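Local coordinates for putative peptide ABC-transport system periplasmic peptide-binding protein (Campylobacter jejuni, PDB 4OEV) that binds nickel(II) together with oxalate and probably delivers the metal to an ABC-type importer as its extracytoplasmic binding protein, at residues A[36-39]-A[45-48]; A[69-74]-A[181-186]; A[273-278]-A[344-349]. All coordinates share one frame; numbering follows the deposited sequence.

Along the chain the three contacts follow one another in series, each closing before the next opens. Interactions 1 and 2 are neighbours, their centres about 15 Å apart, and they touch where R39 packs against L184; D49, just past strand 46-48, is hydrogen-bonded to the hydroxyl of Y183, so hairpin and loops form one continuous region. Interaction 3 lies on the other side of the chain's centre, with its centre about 36 Å from that of interaction 1 and 45 Å from that of interaction 2. It joins segment 273-278, on helix 268-274, to helix 342-357. The first two contacts thus lie far from the helix that bears the oxalate-binding arginine, R344.

Interaction 1 of 3, residues A[36-39]-A[45-48]; sequences GLTR and SLKP
With chi1 of 70° R39 places CG between its own backbone N and carbonyl carbon, and from there the chain runs extended to NE, which brings the guanidinium up beside K47 and P48. K47 CB sits over the centre of the guanidinium face, 3.7 Å from R39 CZ. At the rim of the same group, R39 NE donates to P48 O at 2.9 Å; the bond is bent, 139° at the hydrogen, with the oxygen 26° out of the guanidinium plane. A water accepts from R39 NH1 and donates to P48 O, so that carbonyl receives both a direct and a water-mediated link.

The backbone frame is a beta hairpin of strands 38-40 and 46-48. R39 and K47 form an antiparallel hydrogen-bonded pair, R39 N to K47 O at 2.9 Å and K47 N to R39 O at 2.8 Å, and T38 with P48 is the adjoining non-hydrogen-bonded pair. On the face away from R39, L46 CD1 presses on T38 CB at a tight 3.5 Å, while T38 OG1 is hydrogen-bonded to L130 O and W54 packs on both residues. The R39 NH1 and K47 NZ atoms remain 6.9 Å apart, so repulsion between the two positive ends is probably modest, and the arginine can serve as a donor to the strand's last carbonyl.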
loop_
_atom_site.group_PDB
_atom_site.type_symbol
_atom_site.label_atom_id
_atom_site.label_comp_id
_atom_site.label_asym_id
_atom_site.label_seq_id
_atom_site.Cartn_x
_atom_site.Cartn_y
_atom_site.Cartn_z
ATOM N N GLY A 36 11.420 -4.034 13.149
ATOM C CA GLY A 36 12.024 -2.726 13.035
ATOM C C GLY A 36 12.252 -2.105 14.393
ATOM O O GLY A 36 11.978 -2.733 15.436
ATOM N N LEU A 37 12.788 -0.887 14.382
ATOM C CA LEU A 37 13.022 -0.131 15.597
ATOM C C LEU A 37 11.728 0.253 16.270
ATOM O O LEU A 37 11.677 0.373 17.499
ATOM C CB LEU A 37 13.840 1.132 15.305
ATOM C CG LEU A 37 15.201 0.853 14.698
ATOM C CD1 LEU A 37 16.000 2.166 14.506
ATOM C CD2 LEU A 37 15.957 -0.151 15.610
ATOM N N THR A 38 10.697 0.497 15.459
ATOM C CA THR A 38 9.404 0.857 15.989
ATOM C C THR A 38 8.329 -0.089 15.463
ATOM O O THR A 38 8.556 -0.864 14.526
ATOM C CB THR A 38 9.031 2.309 15.635
ATOM O OG1 THR A 38 8.946 2.456 14.222
ATOM C CG2 THR A 38 10.089 3.306 16.143
ATOM N N ARG A 39 7.154 -0.017 16.070
ATOM C CA ARG A 39 6.014 -0.859 15.646
ATOM C C ARG A 39 4.721 -0.110 15.972
ATOM O O ARG A 39 4.778 0.969 16.569
ATOM C CB ARG A 39 6.060 -2.216 16.351
ATOM C CG ARG A 39 5.742 -2.102 17.845
ATOM C CD ARG A 39 5.911 -3.404 18.575
ATOM N NE ARG A 39 5.952 -3.127 20.005
ATOM C CZ ARG A 39 4.884 -3.051 20.806
ATOM N NH1 ARG A 39 5.062 -2.771 22.100
ATOM N NH2 ARG A 39 3.650 -3.290 20.342
ATOM N N SER A 45 -0.844 3.163 17.242
ATOM C CA SER A 45 0.065 4.004 18.042
ATOM C C SER A 45 1.481 3.546 17.845
ATOM O O SER A 45 1.729 2.347 17.868
ATOM C CB SER A 45 -0.279 3.914 19.528
ATOM O OG SER A 45 -1.577 4.423 19.761
ATOM N N LEU A 46 2.420 4.489 17.678
ATOM C CA LEU A 46 3.816 4.150 17.582
ATOM C C LEU A 46 4.309 3.627 18.931
ATOM O O LEU A 46 4.044 4.256 19.968
ATOM C CB LEU A 46 4.640 5.379 17.160
ATOM C CG LEU A 46 6.117 5.249 16.835
ATOM C CD1 LEU A 46 6.392 4.586 15.516
ATOM C CD2 LEU A 46 6.718 6.644 16.814
ATOM N N LYS A 47 4.987 2.476 18.918
ATOM C CA LYS A 47 5.519 1.861 20.139
ATOM C C LYS A 47 6.927 1.389 19.896
ATOM O O LYS A 47 7.281 1.057 18.769
ATOM C CB LYS A 47 4.686 0.661 20.602
ATOM C CG LYS A 47 3.264 0.973 21.012
ATOM C CD LYS A 47 3.192 1.844 22.253
ATOM C CE LYS A 47 1.741 1.968 22.719
ATOM N NZ LYS A 47 1.589 2.901 23.873
ATOM N N PRO A 48 7.730 1.293 20.978
ATOM C CA PRO A 48 9.097 0.775 20.840
ATOM C C PRO A 48 9.095 -0.667 20.358
ATOM O O PRO A 48 8.189 -1.446 20.726
ATOM C CB PRO A 48 9.669 0.878 22.257
ATOM C CG PRO A 48 8.799 1.841 22.957
ATOM C CD PRO A 48 7.447 1.801 22.325
HETATM O O HOH W 1 7.634 -2.959 23.400
#

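Interaction 2 of 3, residues A[69-74]-A[181-186]; sequences DDVLWH and HFYLDK
V71 and Y183 form the close part of this contact: the methyl V71 CG2 lies over one face of the tyrosine ring, 3.7 Å from Y183 CG. Measured to the ring centroid the methyl is 4.0 Å away and 23° off the normal, the geometry of a CH-pi interaction, with the carbon displaced toward the rim at the CG end. The second methyl reaches the same ring farther along, V71 CG1 being 3.9 Å from Y183 CD2, so both branches of the valine bear on the aromatic group. Y183 turns its ring to V71 by a chi1 of 60°, which sets CG between the backbone N and the carbonyl carbon. The far end of the ring is tied down elsewhere, since its OH is hydrogen-bonded to D49 OD1 and S35 OG.

Neither segment is a regular helix or strand here. They are two connecting loops, one following strand 62-67 of an antiparallel four-stranded sheet and the other linking strands 173-178 and 191-196 of a separate mixed sheet, so the valine-tyrosine pair joins loops belonging to two different sheets. The centre of the contact lies about 28 Å from the centre of the chain.

Around that pair the packing thins toward solvent. L72 CD2 comes only to 4.5 Å from H181 CB, with the histidine exposed, and no hydrogen bond spans the two loops. On the other flank D70 is exposed as well: D70 OD1 lies 4.4 Å from Y183 CB, and the carboxylate makes its salt bridge through OD2 with R68 instead.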
loop_
_atom_site.group_PDB
_atom_site.type_symbol
_atom_site.label_atom_id
_atom_site.label_comp_id
_atom_site.label_asym_id
_atom_site.label_seq_id
_atom_site.Cartn_x
_atom_site.Cartn_y
_atom_site.Cartn_z
ATOM N N ASP A 69 19.191 -4.591 24.288
ATOM C CA ASP A 69 20.443 -5.337 24.176
ATOM C C ASP A 69 20.185 -6.838 24.164
ATOM O O ASP A 69 21.096 -7.636 23.952
ATOM C CB ASP A 69 21.446 -4.952 25.275
ATOM C CG ASP A 69 20.885 -5.063 26.685
ATOM O OD1 ASP A 69 19.801 -5.634 26.897
ATOM O OD2 ASP A 69 21.583 -4.586 27.605
ATOM N N ASP A 70 18.917 -7.211 24.268
ATOM C CA ASP A 70 18.552 -8.618 24.446
ATOM C C ASP A 70 17.974 -9.294 23.201
ATOM O O ASP A 70 17.253 -10.285 23.303
ATOM C CB ASP A 70 17.545 -8.744 25.597
ATOM C CG ASP A 70 16.228 -8.069 25.298
ATOM O OD1 ASP A 70 16.160 -7.232 24.361
ATOM O OD2 ASP A 70 15.240 -8.392 26.005
ATOM N N VAL A 71 18.283 -8.765 22.014
ATOM C CA VAL A 71 17.719 -9.329 20.793
ATOM C C VAL A 71 18.689 -10.224 20.026
ATOM O O VAL A 71 19.858 -9.890 19.866
ATOM C CB VAL A 71 17.228 -8.202 19.858
ATOM C CG1 VAL A 71 16.750 -8.772 18.524
ATOM C CG2 VAL A 71 16.156 -7.359 20.569
ATOM N N LEU A 72 18.207 -11.380 19.597
ATOM C CA LEU A 72 18.954 -12.239 18.687
ATOM C C LEU A 72 18.325 -12.243 17.278
ATOM O O LEU A 72 17.107 -12.229 17.151
ATOM C CB LEU A 72 18.992 -13.670 19.190
ATOM C CG LEU A 72 20.051 -14.110 20.208
ATOM C CD1 LEU A 72 20.789 -12.906 20.824
ATOM C CD2 LEU A 72 19.391 -15.014 21.227
ATOM N N TRP A 73 19.190 -12.267 16.257
ATOM C CA TRP A 73 18.846 -12.668 14.894
ATOM C C TRP A 73 18.499 -14.156 14.911
ATOM O O TRP A 73 18.869 -14.855 15.829
ATOM C CB TRP A 73 20.015 -12.440 13.932
ATOM C CG TRP A 73 20.400 -11.009 13.720
ATOM C CD1 TRP A 73 21.481 -10.346 14.256
ATOM C CD2 TRP A 73 19.708 -10.064 12.907
ATOM N NE1 TRP A 73 21.494 -9.040 13.816
ATOM C CE2 TRP A 73 20.420 -8.840 12.988
ATOM C CE3 TRP A 73 18.545 -10.130 12.121
ATOM C CZ2 TRP A 73 20.012 -7.693 12.302
ATOM C CZ3 TRP A 73 18.138 -8.984 11.429
ATOM C CH2 TRP A 73 18.845 -7.785 11.534
ATOM N N HIS A 74 17.836 -14.650 13.874
ATOM C CA HIS A 74 17.418 -16.040 13.813
ATOM C C HIS A 74 18.585 -17.032 13.785
ATOM O O HIS A 74 18.367 -18.226 14.002
ATOM C CB HIS A 74 16.504 -16.248 12.604
ATOM C CG HIS A 74 15.224 -15.485 12.706
ATOM N ND1 HIS A 74 14.437 -15.166 11.610
ATOM C CD2 HIS A 74 14.593 -14.964 13.787
ATOM C CE1 HIS A 74 13.389 -14.476 12.016
ATOM N NE2 HIS A 74 13.454 -14.344 13.331
ATOM N N HIS A 181 13.122 -17.717 20.380
ATOM C CA HIS A 181 13.777 -16.642 21.113
ATOM C C HIS A 181 13.347 -15.280 20.598
ATOM O O HIS A 181 14.188 -14.467 20.210
ATOM C CB HIS A 181 15.304 -16.771 21.024
ATOM C CG HIS A 181 15.819 -18.122 21.426
ATOM N ND1 HIS A 181 16.435 -18.979 20.540
ATOM C CD2 HIS A 181 15.799 -18.766 22.620
ATOM C CE1 HIS A 181 16.773 -20.093 21.171
ATOM N NE2 HIS A 181 16.402 -19.987 22.434
ATOM N N PHE A 182 12.040 -15.032 20.585
ATOM C CA PHE A 182 11.495 -13.763 20.108
ATOM C C PHE A 182 11.375 -12.847 21.326
ATOM O O PHE A 182 10.638 -13.124 22.266
ATOM C CB PHE A 182 10.146 -13.975 19.398
ATOM C CG PHE A 182 9.576 -12.736 18.773
ATOM C CD1 PHE A 182 10.386 -11.865 18.040
ATOM C CD2 PHE A 182 8.227 -12.459 18.868
ATOM C CE1 PHE A 182 9.865 -10.726 17.450
ATOM C CE2 PHE A 182 7.693 -11.336 18.277
ATOM C CZ PHE A 182 8.519 -10.455 17.565
ATOM N N TYR A 183 12.152 -11.776 21.314
ATOM C CA TYR A 183 12.307 -10.872 22.464
ATOM C C TYR A 183 10.960 -10.259 22.897
ATOM O O TYR A 183 10.765 -9.855 24.043
ATOM C CB TYR A 183 13.312 -9.764 22.098
ATOM C CG TYR A 183 12.811 -8.969 20.894
ATOM C CD1 TYR A 183 12.080 -7.795 21.049
ATOM C CD2 TYR A 183 13.037 -9.431 19.600
ATOM C CE1 TYR A 183 11.606 -7.093 19.932
ATOM C CE2 TYR A 183 12.581 -8.725 18.481
ATOM C CZ TYR A 183 11.866 -7.567 18.653
ATOM O OH TYR A 183 11.396 -6.904 17.521
ATOM N N LEU A 184 10.058 -10.127 21.936
ATOM C CA LEU A 184 8.842 -9.349 22.133
ATOM C C LEU A 184 7.748 -10.106 22.901
ATOM O O LEU A 184 7.016 -9.509 23.699
ATOM C CB LEU A 184 8.326 -8.899 20.773
ATOM C CG LEU A 184 7.387 -7.703 20.766
ATOM C CD1 LEU A 184 8.075 -6.458 21.317
ATOM C CD2 LEU A 184 6.859 -7.457 19.355
ATOM N N ASP A 185 7.619 -11.406 22.614
ATOM C CA ASP A 185 6.661 -12.295 23.273
ATOM C C ASP A 185 6.789 -13.741 22.743
ATOM O O ASP A 185 7.506 -13.993 21.776
ATOM C CB ASP A 185 5.236 -11.788 23.069
ATOM C CG ASP A 185 4.393 -11.962 24.306
ATOM O OD1 ASP A 185 4.573 -12.991 24.990
ATOM O OD2 ASP A 185 3.572 -11.068 24.605
ATOM N N LYS A 186 6.087 -14.694 23.339
ATOM C CA LYS A 186 6.152 -16.045 22.797
ATOM C C LYS A 186 5.195 -16.150 21.614
ATOM O O LYS A 186 4.045 -15.717 21.702
ATOM C CB LYS A 186 5.805 -17.112 23.854
ATOM C CG LYS A 186 6.786 -17.142 24.996
ATOM C CD LYS A 186 8.202 -17.316 24.438
ATOM C CE LYS A 186 9.216 -17.583 25.540
ATOM N NZ LYS A 186 8.708 -18.723 26.340
#

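Interaction 3 of 3, residues A[273-278]-A[344-349]; sequences KNLLHD and RVSLAG. With OXL (oxalate ion), chain D.
L275 and S346 make the nearest backbone approach, with CA atoms 7.8 Å apart, where segment 273-278 approaches helix 342-357; H277, with positive phi, is the first residue to leave helical angles. The side chain of L275 supplies the whole touch from its segment. Its CG stands anti to the backbone N (chi1 175°), which carries the two methyls across the gap: CD1 rests 3.6 Å from S346 CB, and CD2 meets L347 CD2 at 3.7 Å, the leucines lying at a slant to each other. L343 and I350, also of helix 342-357, pack on L275, while S346 OG makes a weak hydrogen bond to P342 O.

R344 leaves the helix on the side away from L275, and its extended chain carries the guanidinium to the oxalate. R344 NH1 donates to OXL O3 at 2.8 Å (153° at the hydrogen) and R344 NH2 to OXL O1 at 2.7 Å (164°), with O1 at the edge and in the guanidinium plane. R344 NE also forms a salt bridge with D341 OD2, and NH2 a hydrogen bond with L381 O. S346 and L347 thus meet L275 by van der Waals contact alone, whereas the arginine's paired donors probably help balance the negative charge of the oxalate.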
loop_
_atom_site.group_PDB
_atom_site.type_symbol
_atom_site.label_atom_id
_atom_site.label_comp_id
_atom_site.label_asym_id
_atom_site.label_seq_id
_atom_site.Cartn_x
_atom_site.Cartn_y
_atom_site.Cartn_z
ATOM N N LYS A 273 -23.168 2.597 -2.865
ATOM C CA LYS A 273 -24.447 2.089 -2.417
ATOM C C LYS A 273 -24.686 0.697 -2.980
ATOM O O LYS A 273 -25.012 -0.234 -2.239
ATOM C CB LYS A 273 -25.580 3.028 -2.828
ATOM C CG LYS A 273 -26.968 2.517 -2.497
ATOM C CD LYS A 273 -28.042 3.478 -3.043
ATOM C CE LYS A 273 -27.944 3.616 -4.583
ATOM N NZ LYS A 273 -28.587 4.831 -5.196
ATOM N N ASN A 274 -24.515 0.548 -4.290
ATOM C CA ASN A 274 -24.978 -0.660 -4.957
ATOM C C ASN A 274 -23.944 -1.762 -5.129
ATOM O O ASN A 274 -24.219 -2.918 -4.808
ATOM C CB ASN A 274 -25.590 -0.279 -6.298
ATOM C CG ASN A 274 -26.784 0.654 -6.130
ATOM O OD1 ASN A 274 -27.667 0.398 -5.297
ATOM N ND2 ASN A 274 -26.806 1.748 -6.893
ATOM N N LEU A 275 -22.770 -1.439 -5.648
ATOM C CA LEU A 275 -21.776 -2.481 -5.859
ATOM C C LEU A 275 -21.125 -2.940 -4.555
ATOM O O LEU A 275 -20.958 -4.153 -4.306
ATOM C CB LEU A 275 -20.690 -2.000 -6.818
ATOM C CG LEU A 275 -19.512 -2.935 -7.046
ATOM C CD1 LEU A 275 -19.988 -4.272 -7.628
ATOM C CD2 LEU A 275 -18.541 -2.236 -7.970
ATOM N N LEU A 276 -20.809 -1.965 -3.712
ATOM C CA LEU A 276 -19.944 -2.213 -2.573
ATOM C C LEU A 276 -20.708 -2.416 -1.311
ATOM O O LEU A 276 -20.099 -2.632 -0.262
ATOM C CB LEU A 276 -18.970 -1.069 -2.387
ATOM C CG LEU A 276 -17.811 -1.273 -3.346
ATOM C CD1 LEU A 276 -17.042 -0.002 -3.500
ATOM C CD2 LEU A 276 -16.935 -2.385 -2.795
ATOM N N HIS A 277 -22.028 -2.285 -1.408
ATOM C CA HIS A 277 -22.940 -2.662 -0.327
ATOM C C HIS A 277 -22.554 -2.023 0.988
ATOM O O HIS A 277 -22.587 -2.675 2.031
ATOM C CB HIS A 277 -22.983 -4.181 -0.159
ATOM C CG HIS A 277 -23.255 -4.926 -1.430
ATOM N ND1 HIS A 277 -24.419 -4.765 -2.154
ATOM C CD2 HIS A 277 -22.527 -5.858 -2.091
ATOM C CE1 HIS A 277 -24.388 -5.555 -3.216
ATOM N NE2 HIS A 277 -23.251 -6.230 -3.198
ATOM N N ASP A 278 -22.124 -0.771 0.916
ATOM C CA ASP A 278 -21.708 -0.016 2.103
ATOM C C ASP A 278 -20.563 -0.702 2.922
ATOM O O ASP A 278 -20.451 -0.553 4.145
ATOM C CB ASP A 278 -22.952 0.267 2.966
ATOM C CG ASP A 278 -23.985 1.150 2.223
ATOM O OD1 ASP A 278 -23.561 2.157 1.599
ATOM O OD2 ASP A 278 -25.204 0.827 2.237
ATOM N N ARG A 344 -12.557 -4.764 -8.962
ATOM C CA ARG A 344 -11.989 -3.897 -9.996
ATOM C C ARG A 344 -12.620 -4.170 -11.349
ATOM O O ARG A 344 -12.879 -3.223 -12.111
ATOM C CB ARG A 344 -10.464 -4.065 -10.061
ATOM C CG ARG A 344 -9.803 -3.948 -8.708
ATOM C CD ARG A 344 -8.326 -3.647 -8.868
ATOM N NE ARG A 344 -7.501 -3.845 -7.666
ATOM C CZ ARG A 344 -6.384 -3.149 -7.394
ATOM N NH1 ARG A 344 -5.650 -3.416 -6.309
ATOM N NH2 ARG A 344 -6.010 -2.147 -8.188
ATOM N N VAL A 345 -12.879 -5.441 -11.670
ATOM C CA VAL A 345 -13.594 -5.774 -12.896
ATOM C C VAL A 345 -14.967 -5.104 -12.919
ATOM O O VAL A 345 -15.363 -4.516 -13.953
ATOM C CB VAL A 345 -13.798 -7.301 -13.069
ATOM C CG1 VAL A 345 -14.769 -7.582 -14.234
ATOM C CG2 VAL A 345 -12.439 -8.004 -13.235
ATOM N N SER A 346 -15.694 -5.191 -11.799
ATOM C CA SER A 346 -17.020 -4.571 -11.712
ATOM C C SER A 346 -16.918 -3.070 -11.892
ATOM O O SER A 346 -17.696 -2.461 -12.606
ATOM C CB SER A 346 -17.695 -4.888 -10.381
ATOM O OG SER A 346 -18.151 -6.236 -10.374
ATOM N N LEU A 347 -15.949 -2.465 -11.216
ATOM C CA LEU A 347 -15.734 -1.040 -11.367
ATOM C C LEU A 347 -15.381 -0.583 -12.785
ATOM O O LEU A 347 -15.871 0.462 -13.212
ATOM C CB LEU A 347 -14.621 -0.587 -10.396
ATOM C CG LEU A 347 -15.064 -0.536 -8.936
ATOM C CD1 LEU A 347 -13.793 -0.274 -8.074
ATOM C CD2 LEU A 347 -16.163 0.494 -8.691
ATOM N N ALA A 348 -14.537 -1.339 -13.505
ATOM C CA ALA A 348 -14.174 -1.010 -14.877
ATOM C C ALA A 348 -15.427 -1.071 -15.773
ATOM O O ALA A 348 -15.587 -0.257 -16.704
ATOM C CB ALA A 348 -13.121 -1.949 -15.403
ATOM N N GLY A 349 -16.279 -2.047 -15.505
ATOM C CA GLY A 349 -17.571 -2.167 -16.186
ATOM C C GLY A 349 -18.507 -0.993 -15.935
ATOM O O GLY A 349 -19.171 -0.512 -16.865
HETATM C C1 OXL D . -2.741 -1.395 -7.250
HETATM C C2 OXL D . -1.291 -0.934 -7.157
HETATM O O1 OXL D . -3.615 -0.886 -8.071
HETATM O O2 OXL D . -0.791 -0.479 -8.202
HETATM O O3 OXL D . -3.046 -2.348 -6.505
HETATM O O4 OXL D . -0.564 -1.145 -6.116
#